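Side-chain contacts in phosphoserine aminotransferase (Bacillus alcalophilus, PDB 1W23), which catalyses the reversible, pyridoxal-phosphate-dependent transamination between 3-phosphohydroxypyruvate and phosphoserine, the second step of L-serine biosynthesis: residues R58-I63 / D252-L257; E51-L56 / I69-G74. All blocks are in the same frame, centred on the assembly; numbering follows the deposited sequence.

In the fold
Both contacts use helix 44-61, at different points along it. Contact 2 (51-56 with 69-74) is the buried one. There the helix lies against strand 67-72, an outermost strand of the central sheet within this chain, and an aromatic ring, aliphatic carbons and one backbone carbonyl do the touching. Contact 1 (58-63 with 252-257) is partly buried. It joins the last turn of the same helix to the end of helix 241-256, through a salt bridge near the surface and a small apolar patch further in. The two contacts touch through Leu56, and Ile63 packs on Ile69. Contact 2 also borders helix 241-256.

Contact 1: residues R58-I63 / D252-L257; sequences RELLQI and DWIKDL. With MG (magnesium ion), chain D.
Lys255 reaches across to Glu59 and forms a salt bridge with it. Lys255 CB lies 4.0 Å from Leu60 CD2. Lys255 CD packs on Leu56, one turn before Leu60 in the same helix. Lys255 CE comes to 3.4 Å from Glu59 OE2. Lys255 NZ donates to Glu59 OE1 at 2.8 Å, on the syn lone pair, the side of the other oxygen. Glu59 OE2 is also near, at 3.3 Å from Lys255 NZ, so the ammonium sits unevenly before the carboxylate. The lysine can span this distance because it is fully extended, with CG anti to the backbone N (chi1 177°). Glu59 is extended as well, and the two chains meet at about a right angle.

Deeper in, Leu60 CD2 rests 3.8 Å from Lys255 CA and 4.3 Å from Ile254 CG2. Ile254 itself is buried and also touches Leu178 and Asn339. The contact joins the C-terminal ends of two helices. Helix 44-61 closes here in a Schellman motif: Gln62 is the C-prime residue with positive phi (53°), Ile63 N bonds to Arg58 O, and a weak bond runs from Gln62 N to Glu59 O. The chain then turns off toward strand 67-72, where Arg58 NH2 bonds to Tyr67 O.

On helix 241-256, Asp256 OD1 binds a magnesium ion at 2.0 Å, together with four waters. One of these waters donates to both the backbone O and OD1 of Asp252. Asp252 OD2 forms a salt bridge with Arg21.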
ATOM      1  N   ARG A  58      11.479 -15.249  -8.734  1.00 11.79           N
ATOM      2  CA  ARG A  58      11.371 -16.482  -9.496  1.00 12.05           C
ATOM      3  C   ARG A  58      12.624 -17.305  -9.431  1.00 11.48           C
ATOM      4  O   ARG A  58      12.594 -18.507  -9.227  1.00 12.30           O
ATOM      5  CB  ARG A  58      11.038 -16.120 -10.922  1.00 12.94           C
ATOM      6  CG  ARG A  58      10.833 -17.271 -11.829  1.00 16.57           C
ATOM      7  CD  ARG A  58      10.172 -16.878 -13.169  1.00 17.19           C
ATOM      8  NE  ARG A  58       8.861 -16.189 -13.015  1.00 16.99           N
ATOM      9  CZ  ARG A  58       7.732 -16.886 -12.813  1.00 16.93           C
ATOM     10  NH1 ARG A  58       7.590 -18.202 -12.756  1.00 17.24           N
ATOM     11  NH2 ARG A  58       6.565 -16.223 -12.680  1.00 21.44           N
ATOM     12  N   GLU A  59      13.772 -16.633  -9.609  1.00 11.54           N
ATOM     13  CA  GLU A  59      15.073 -17.311  -9.535  1.00 12.27           C
ATOM     14  C   GLU A  59      15.317 -17.810  -8.111  1.00 11.44           C
ATOM     15  O   GLU A  59      15.778 -18.952  -7.909  1.00 13.16           O
ATOM     16  CB  GLU A  59      16.210 -16.339  -9.964  1.00 15.39           C
ATOM     17  CG  GLU A  59      17.605 -16.841  -9.851  1.00 19.95           C
ATOM     18  CD  GLU A  59      18.689 -15.824 -10.210  1.00 23.93           C
ATOM     19  OE1 GLU A  59      18.372 -14.640 -10.501  1.00 22.23           O
ATOM     20  OE2 GLU A  59      19.829 -16.284 -10.075  1.00 34.45           O
ATOM     21  N   LEU A  60      15.100 -16.968  -7.101  1.00 11.07           N
ATOM     22  CA  LEU A  60      15.491 -17.278  -5.751  1.00 10.93           C
ATOM     23  C   LEU A  60      14.674 -18.397  -5.172  1.00 11.41           C
ATOM     24  O   LEU A  60      15.240 -19.216  -4.418  1.00 13.20           O
ATOM     25  CB  LEU A  60      15.411 -16.020  -4.880  1.00 11.30           C
ATOM     26  CG  LEU A  60      16.480 -14.997  -5.128  1.00 11.73           C
ATOM     27  CD1 LEU A  60      16.116 -13.652  -4.486  1.00 14.48           C
ATOM     28  CD2 LEU A  60      17.830 -15.481  -4.610  1.00 18.07           C
ATOM     29  N   LEU A  61      13.392 -18.449  -5.461  1.00 11.90           N
ATOM     30  CA  LEU A  61      12.508 -19.499  -4.932  1.00 13.10           C
ATOM     31  C   LEU A  61      12.291 -20.626  -5.946  1.00 12.87           C
ATOM     32  O   LEU A  61      11.610 -21.584  -5.612  1.00 14.90           O
ATOM     33  CB  LEU A  61      11.193 -18.911  -4.463  1.00 12.63           C
ATOM     34  CG  LEU A  61      11.213 -18.101  -3.199  1.00 13.22           C
ATOM     35  CD1 LEU A  61       9.866 -17.439  -3.003  1.00 16.96           C
ATOM     36  CD2 LEU A  61      11.543 -18.970  -1.973  1.00 16.87           C
ATOM     37  N   GLN A  62      12.902 -20.518  -7.131  1.00 12.32           N
ATOM     38  CA  GLN A  62      12.661 -21.520  -8.179  1.00 13.40           C
ATOM     39  C   GLN A  62      11.168 -21.707  -8.449  1.00 12.38           C
ATOM     40  O   GLN A  62      10.623 -22.788  -8.393  1.00 14.12           O
ATOM     41  CB  GLN A  62      13.375 -22.858  -7.857  1.00 15.38           C
ATOM     42  CG  GLN A  62      14.893 -22.693  -7.834  1.00 18.77           C
ATOM     43  CD  GLN A  62      15.632 -23.988  -7.530  1.00 26.78           C
ATOM     44  OE1 GLN A  62      16.281 -24.159  -6.498  1.00 31.50           O
ATOM     45  NE2 GLN A  62      15.541 -24.925  -8.460  1.00 28.27           N
ATOM     46  N   ILE A  63      10.509 -20.581  -8.725  1.00 12.49           N
ATOM     47  CA  ILE A  63       9.078 -20.584  -9.009  1.00 12.34           C
ATOM     48  C   ILE A  63       8.798 -21.124 -10.415  1.00 12.46           C
ATOM     49  O   ILE A  63       9.385 -20.584 -11.371  1.00 14.66           O
ATOM     50  CB  ILE A  63       8.483 -19.172  -8.829  1.00 11.64           C
ATOM     51  CG1 ILE A  63       8.746 -18.646  -7.424  1.00 12.53           C
ATOM     52  CG2 ILE A  63       7.016 -19.170  -9.219  1.00 13.38           C
ATOM     53  CD1 ILE A  63       8.280 -17.219  -7.177  1.00 13.24           C
ATOM     54  N   ASP A 252      17.840  -8.419  -4.423  1.00  9.13           N
ATOM     55  CA  ASP A 252      19.217  -8.357  -4.976  1.00  9.97           C
ATOM     56  C   ASP A 252      20.220  -8.711  -3.877  1.00  9.42           C
ATOM     57  O   ASP A 252      21.195  -9.435  -4.162  1.00 10.63           O
ATOM     58  CB  ASP A 252      19.530  -6.985  -5.545  1.00  9.95           C
ATOM     59  CG  ASP A 252      19.348  -6.811  -7.035  1.00 10.30           C
ATOM     60  OD1 ASP A 252      19.573  -7.795  -7.770  1.00 11.50           O
ATOM     61  OD2 ASP A 252      19.008  -5.683  -7.438  1.00 11.79           O
ATOM     62  N   TRP A 253      20.024  -8.243  -2.673  1.00  9.20           N
ATOM     63  CA  TRP A 253      20.921  -8.575  -1.550  1.00  9.51           C
ATOM     64  C   TRP A 253      20.824 -10.049  -1.206  1.00  9.18           C
ATOM     65  O   TRP A 253      21.870 -10.711  -1.006  1.00 10.01           O
ATOM     66  CB  TRP A 253      20.569  -7.669  -0.354  1.00 10.13           C
ATOM     67  CG  TRP A 253      21.233  -8.083   0.895  1.00 10.05           C
ATOM     68  CD1 TRP A 253      22.502  -7.783   1.291  1.00 11.05           C
ATOM     69  CD2 TRP A 253      20.663  -8.881   1.943  1.00 10.29           C
ATOM     70  NE1 TRP A 253      22.776  -8.342   2.520  1.00 11.67           N
ATOM     71  CE2 TRP A 253      21.650  -9.025   2.948  1.00 11.52           C
ATOM     72  CE3 TRP A 253      19.434  -9.490   2.183  1.00 10.67           C
ATOM     73  CZ2 TRP A 253      21.454  -9.738   4.129  1.00 12.61           C
ATOM     74  CZ3 TRP A 253      19.226 -10.199   3.342  1.00 11.74           C
ATOM     75  CH2 TRP A 253      20.230 -10.317   4.297  1.00 12.33           C
ATOM     76  N   ILE A 254      19.636 -10.642  -1.133  1.00  9.32           N
ATOM     77  CA  ILE A 254      19.525 -12.062  -0.874  1.00  9.33           C
ATOM     78  C   ILE A 254      20.325 -12.848  -1.898  1.00  9.67           C
ATOM     79  O   ILE A 254      21.039 -13.797  -1.575  1.00  9.79           O
ATOM     80  CB  ILE A 254      18.055 -12.531  -0.794  1.00  9.72           C
ATOM     81  CG1 ILE A 254      17.286 -11.818   0.336  1.00 10.08           C
ATOM     82  CG2 ILE A 254      17.984 -14.038  -0.613  1.00 11.22           C
ATOM     83  CD1 ILE A 254      15.791 -12.134   0.355  1.00 12.07           C
ATOM     84  N   LYS A 255      20.138 -12.495  -3.179  1.00  9.87           N
ATOM     85  CA  LYS A 255      20.857 -13.182  -4.248  1.00 10.64           C
ATOM     86  C   LYS A 255      22.354 -13.014  -4.068  1.00 10.58           C
ATOM     87  O   LYS A 255      23.109 -14.005  -4.214  1.00 11.41           O
ATOM     88  CB  LYS A 255      20.382 -12.621  -5.620  1.00 11.05           C
ATOM     89  CG  LYS A 255      21.164 -13.251  -6.786  1.00 12.93           C
ATOM     90  CD  LYS A 255      20.585 -12.891  -8.131  1.00 14.45           C
ATOM     91  CE  LYS A 255      21.423 -13.401  -9.276  1.00 16.65           C
ATOM     92  NZ  LYS A 255      20.750 -13.122 -10.584  1.00 17.63           N
ATOM     93  N   ASP A 256      22.836 -11.809  -3.792  1.00 10.58           N
ATOM     94  CA  ASP A 256      24.278 -11.547  -3.673  1.00 12.18           C
ATOM     95  C   ASP A 256      24.898 -12.405  -2.594  1.00 11.64           C
ATOM     96  O   ASP A 256      26.046 -12.826  -2.728  1.00 13.87           O
ATOM     97  CB  ASP A 256      24.477 -10.063  -3.370  1.00 12.13           C
ATOM     98  CG  ASP A 256      24.231  -9.131  -4.568  1.00 11.81           C
ATOM     99  OD1 ASP A 256      24.078  -9.636  -5.691  1.00 12.81           O
ATOM    100  OD2 ASP A 256      24.181  -7.912  -4.307  1.00 14.06           O
ATOM    101  N   LEU A 257      24.173 -12.684  -1.501  1.00 10.39           N
ATOM    102  CA  LEU A 257      24.713 -13.433  -0.372  1.00 10.86           C
ATOM    103  C   LEU A 257      24.621 -14.936  -0.576  1.00 10.71           C
ATOM    104  O   LEU A 257      25.075 -15.697   0.287  1.00 11.60           O
ATOM    105  CB  LEU A 257      24.069 -12.920   0.929  0.50 12.79           C
ATOM    106  CG  LEU A 257      24.836 -11.693   1.485  0.50 16.11           C
ATOM    107  CD1 LEU A 257      24.805 -10.442   0.615  0.50 16.33           C
ATOM    108  CD2 LEU A 257      24.282 -11.418   2.866  0.50 20.67           C
TER
HETATM  109 MG    MG D1361      23.719  -8.920  -7.497  1.00 15.82          MG
HETATM  110  O   HOH W   1      21.717  -9.404  -7.080  1.00 14.60           O
HETATM  111  O   HOH W   2      23.462  -7.105  -6.686  1.00 22.40           O
HETATM  112  O   HOH W   3      24.090 -10.841  -8.248  1.00 19.11           O
HETATM  113  O   HOH W   4      23.172  -8.245  -9.357  1.00 21.78           O

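Contact 2: residues E51-L56 / I69-G74; sequences EQAQNL and ILFLQG
The backbone N of Phe71, whose ring packs on Ala53 and Gln54, is hydrogen-bonded to Ser234 OG. This holds the strand backbone at one of the two residues that face the helix. The CE1-CZ side of the ring does the touching. Phe71 CZ lies 3.6 Å from Ala53 CB. In one of the two conformers of Gln54, its CG lies 3.6 Å from Phe71 CE1. Both carbons approach the ring obliquely. The backbone N of Gln54 lies at the ring edge, in its plane. CG of Phe71 is anti to its carbonyl carbon (chi1 -61°), which sends the ring out toward the helix. His50 adds an edge-to-face contact, and Ile244 and Leu247 of helix 241-256 also touch the ring. Cutting Phe71 back to alanine takes away the ring, and is likely to leave Ala53 CB without its partner and open a gap between helix and strand.

Strand 67-72 is an outermost strand, within this chain, of the seven-stranded mixed sheet of the large domain found in fold type I pyridoxal-phosphate enzymes. It pairs with strand 204-209, the antiparallel member of that sheet. The axes of 51-56 and 69-72 approach to 9.3 Å, and their directions differ by 128°.

Two residues before Phe71, on the same side of the strand, Ile69 also points at the helix. Ile69 CD1 lies 3.2 Å from the backbone O of Gln54. Leu57 and Arg58 touch Ile69 further along the helix. Past the strand, Gly74 N bonds to Gln73 OE1 of the second subunit, and Gln73 OE1 receives the matching bond from that subunit's Gly74 N. The cofactor-pocket residues Gly75, Ala76 and Ser77 follow directly.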
ATOM      1  N   GLU A  51       9.603  -5.741 -13.208  1.00 12.03           N
ATOM      2  CA  GLU A  51       9.976  -7.001 -13.833  1.00 13.26           C
ATOM      3  C   GLU A  51      11.155  -7.677 -13.108  1.00 12.97           C
ATOM      4  O   GLU A  51      11.146  -8.899 -12.912  1.00 12.94           O
ATOM      5  CB  GLU A  51      10.331  -6.768 -15.284  0.50 16.04           C
ATOM      6  CG  GLU A  51      11.166  -7.794 -16.006  0.50 22.46           C
ATOM      7  CD  GLU A  51      11.301  -7.470 -17.478  0.50 30.67           C
ATOM      8  OE1 GLU A  51      10.517  -8.057 -18.245  0.50 43.62           O
ATOM      9  OE2 GLU A  51      12.156  -6.646 -17.892  0.50 50.33           O
ATOM     10  N   GLN A  52      12.164  -6.883 -12.719  1.00 12.08           N
ATOM     11  CA  GLN A  52      13.293  -7.464 -12.021  1.00 12.12           C
ATOM     12  C   GLN A  52      12.898  -8.052 -10.672  1.00 11.15           C
ATOM     13  O   GLN A  52      13.394  -9.106 -10.274  1.00 12.11           O
ATOM     14  CB  GLN A  52      14.383  -6.430 -11.748  0.50 13.88           C
ATOM     15  CG  GLN A  52      15.332  -6.131 -12.880  0.50 12.94           C
ATOM     16  CD  GLN A  52      16.392  -5.088 -12.533  0.50 13.51           C
ATOM     17  OE1 GLN A  52      16.595  -4.783 -11.362  0.50 21.34           O
ATOM     18  NE2 GLN A  52      17.052  -4.567 -13.571  0.50 23.68           N
ATOM     19  N   ALA A  53      11.992  -7.350  -9.970  1.00 10.85           N
ATOM     20  CA  ALA A  53      11.535  -7.907  -8.665  1.00 10.80           C
ATOM     21  C   ALA A  53      10.904  -9.264  -8.869  1.00 10.41           C
ATOM     22  O   ALA A  53      11.151 -10.227  -8.108  1.00 11.58           O
ATOM     23  CB  ALA A  53      10.525  -6.953  -8.003  1.00 11.74           C
ATOM     24  N   GLN A  54      10.049  -9.406  -9.884  1.00 10.80           N
ATOM     25  CA  GLN A  54       9.475 -10.719 -10.210  1.00 11.34           C
ATOM     26  C   GLN A  54      10.549 -11.723 -10.572  1.00 11.22           C
ATOM     27  O   GLN A  54      10.517 -12.873 -10.084  1.00 12.27           O
ATOM     28  CB  GLN A  54       8.432 -10.568 -11.326  0.50 12.38           C
ATOM     29  CG  GLN A  54       7.243  -9.717 -10.946  0.50 12.61           C
ATOM     30  CD  GLN A  54       6.141  -9.636 -11.972  0.50 12.00           C
ATOM     31  OE1 GLN A  54       5.613  -8.583 -12.360  0.50 14.88           O
ATOM     32  NE2 GLN A  54       5.685 -10.758 -12.524  0.50 12.37           N
ATOM     33  N   ASN A  55      11.463 -11.340 -11.466  1.00 11.55           N
ATOM     34  CA  ASN A  55      12.472 -12.302 -11.940  1.00 11.68           C
ATOM     35  C   ASN A  55      13.395 -12.755 -10.808  1.00 11.10           C
ATOM     36  O   ASN A  55      13.788 -13.929 -10.780  1.00 11.82           O
ATOM     37  CB  ASN A  55      13.248 -11.671 -13.098  1.00 14.82           C
ATOM     38  CG  ASN A  55      12.357 -11.597 -14.348  1.00 18.31           C
ATOM     39  OD1 ASN A  55      11.303 -12.205 -14.471  1.00 27.57           O
ATOM     40  ND2 ASN A  55      12.822 -10.804 -15.307  1.00 26.50           N
ATOM     41  N   LEU A  56      13.725 -11.866  -9.887  1.00 11.33           N
ATOM     42  CA  LEU A  56      14.559 -12.231  -8.746  1.00 11.10           C
ATOM     43  C   LEU A  56      13.804 -13.201  -7.861  1.00 11.65           C
ATOM     44  O   LEU A  56      14.364 -14.203  -7.399  1.00 12.03           O
ATOM     45  CB  LEU A  56      14.974 -10.985  -7.974  1.00 11.36           C
ATOM     46  CG  LEU A  56      16.055 -10.136  -8.612  1.00 12.25           C
ATOM     47  CD1 LEU A  56      16.174  -8.749  -7.991  1.00 12.62           C
ATOM     48  CD2 LEU A  56      17.388 -10.871  -8.490  1.00 14.68           C
ATOM     49  N   ILE A  69       3.599 -14.123 -10.230  1.00 12.24           N
ATOM     50  CA  ILE A  69       3.919 -13.347  -9.049  1.00 11.47           C
ATOM     51  C   ILE A  69       3.101 -12.062  -9.084  1.00 10.97           C
ATOM     52  O   ILE A  69       3.267 -11.301 -10.047  1.00 13.27           O
ATOM     53  CB  ILE A  69       5.423 -13.062  -9.011  1.00 11.87           C
ATOM     54  CG1 ILE A  69       6.232 -14.375  -8.967  1.00 13.75           C
ATOM     55  CG2 ILE A  69       5.792 -12.161  -7.836  1.00 13.32           C
ATOM     56  CD1 ILE A  69       7.668 -14.177  -9.426  1.00 17.38           C
ATOM     57  N   LEU A  70       2.275 -11.840  -8.102  1.00 10.11           N
ATOM     58  CA  LEU A  70       1.477 -10.629  -7.955  1.00  9.85           C
ATOM     59  C   LEU A  70       2.060  -9.763  -6.855  1.00  9.39           C
ATOM     60  O   LEU A  70       2.531 -10.278  -5.830  1.00  9.80           O
ATOM     61  CB  LEU A  70       0.029 -10.941  -7.629  1.00  9.88           C
ATOM     62  CG  LEU A  70      -0.669 -11.939  -8.532  1.00 11.32           C
ATOM     63  CD1 LEU A  70      -2.104 -12.166  -8.037  1.00 12.28           C
ATOM     64  CD2 LEU A  70      -0.721 -11.488  -9.973  1.00 16.17           C
ATOM     65  N   PHE A  71       1.969  -8.444  -7.052  1.00  9.26           N
ATOM     66  CA  PHE A  71       2.330  -7.435  -6.066  1.00  9.00           C
ATOM     67  C   PHE A  71       1.055  -6.642  -5.771  1.00  9.64           C
ATOM     68  O   PHE A  71       0.629  -5.842  -6.601  1.00 11.55           O
ATOM     69  CB  PHE A  71       3.412  -6.508  -6.567  1.00  9.88           C
ATOM     70  CG  PHE A  71       4.735  -7.166  -6.912  1.00  9.63           C
ATOM     71  CD1 PHE A  71       5.464  -6.747  -7.985  1.00 10.98           C
ATOM     72  CD2 PHE A  71       5.254  -8.216  -6.138  1.00 11.29           C
ATOM     73  CE1 PHE A  71       6.675  -7.335  -8.312  1.00 12.24           C
ATOM     74  CE2 PHE A  71       6.459  -8.799  -6.489  1.00 12.10           C
ATOM     75  CZ  PHE A  71       7.191  -8.351  -7.547  1.00 11.95           C
ATOM     76  N   LEU A  72       0.462  -6.866  -4.601  1.00  9.15           N
ATOM     77  CA  LEU A  72      -0.837  -6.290  -4.231  1.00  9.06           C
ATOM     78  C   LEU A  72      -0.694  -5.394  -3.020  1.00  9.03           C
ATOM     79  O   LEU A  72       0.173  -5.597  -2.155  1.00 11.02           O
ATOM     80  CB  LEU A  72      -1.847  -7.399  -3.941  1.00  9.55           C
ATOM     81  CG  LEU A  72      -2.074  -8.372  -5.100  1.00 10.86           C
ATOM     82  CD1 LEU A  72      -3.170  -9.355  -4.706  1.00 12.40           C
ATOM     83  CD2 LEU A  72      -2.437  -7.669  -6.386  1.00 13.19           C
ATOM     84  N   GLN A  73      -1.591  -4.449  -2.900  1.00  8.87           N
ATOM     85  CA  GLN A  73      -1.763  -3.658  -1.677  1.00  8.80           C
ATOM     86  C   GLN A  73      -2.685  -4.396  -0.734  1.00  8.74           C
ATOM     87  O   GLN A  73      -3.453  -5.286  -1.145  1.00  9.57           O
ATOM     88  CB  GLN A  73      -2.285  -2.280  -2.026  1.00  9.74           C
ATOM     89  CG  GLN A  73      -1.377  -1.457  -2.920  1.00  9.25           C
ATOM     90  CD  GLN A  73      -1.929  -0.051  -3.127  1.00  9.54           C
ATOM     91  OE1 GLN A  73      -2.049   0.706  -2.149  1.00  9.65           O
ATOM     92  NE2 GLN A  73      -2.249   0.305  -4.374  1.00 11.48           N
ATOM     93  N   GLY A  74      -2.646  -3.995   0.546  1.00  8.62           N
ATOM     94  CA  GLY A  74      -3.642  -4.407   1.534  1.00  8.91           C
ATOM     95  C   GLY A  74      -3.154  -5.265   2.643  1.00  8.90           C
ATOM     96  O   GLY A  74      -3.875  -5.563   3.617  1.00  9.48           O
TER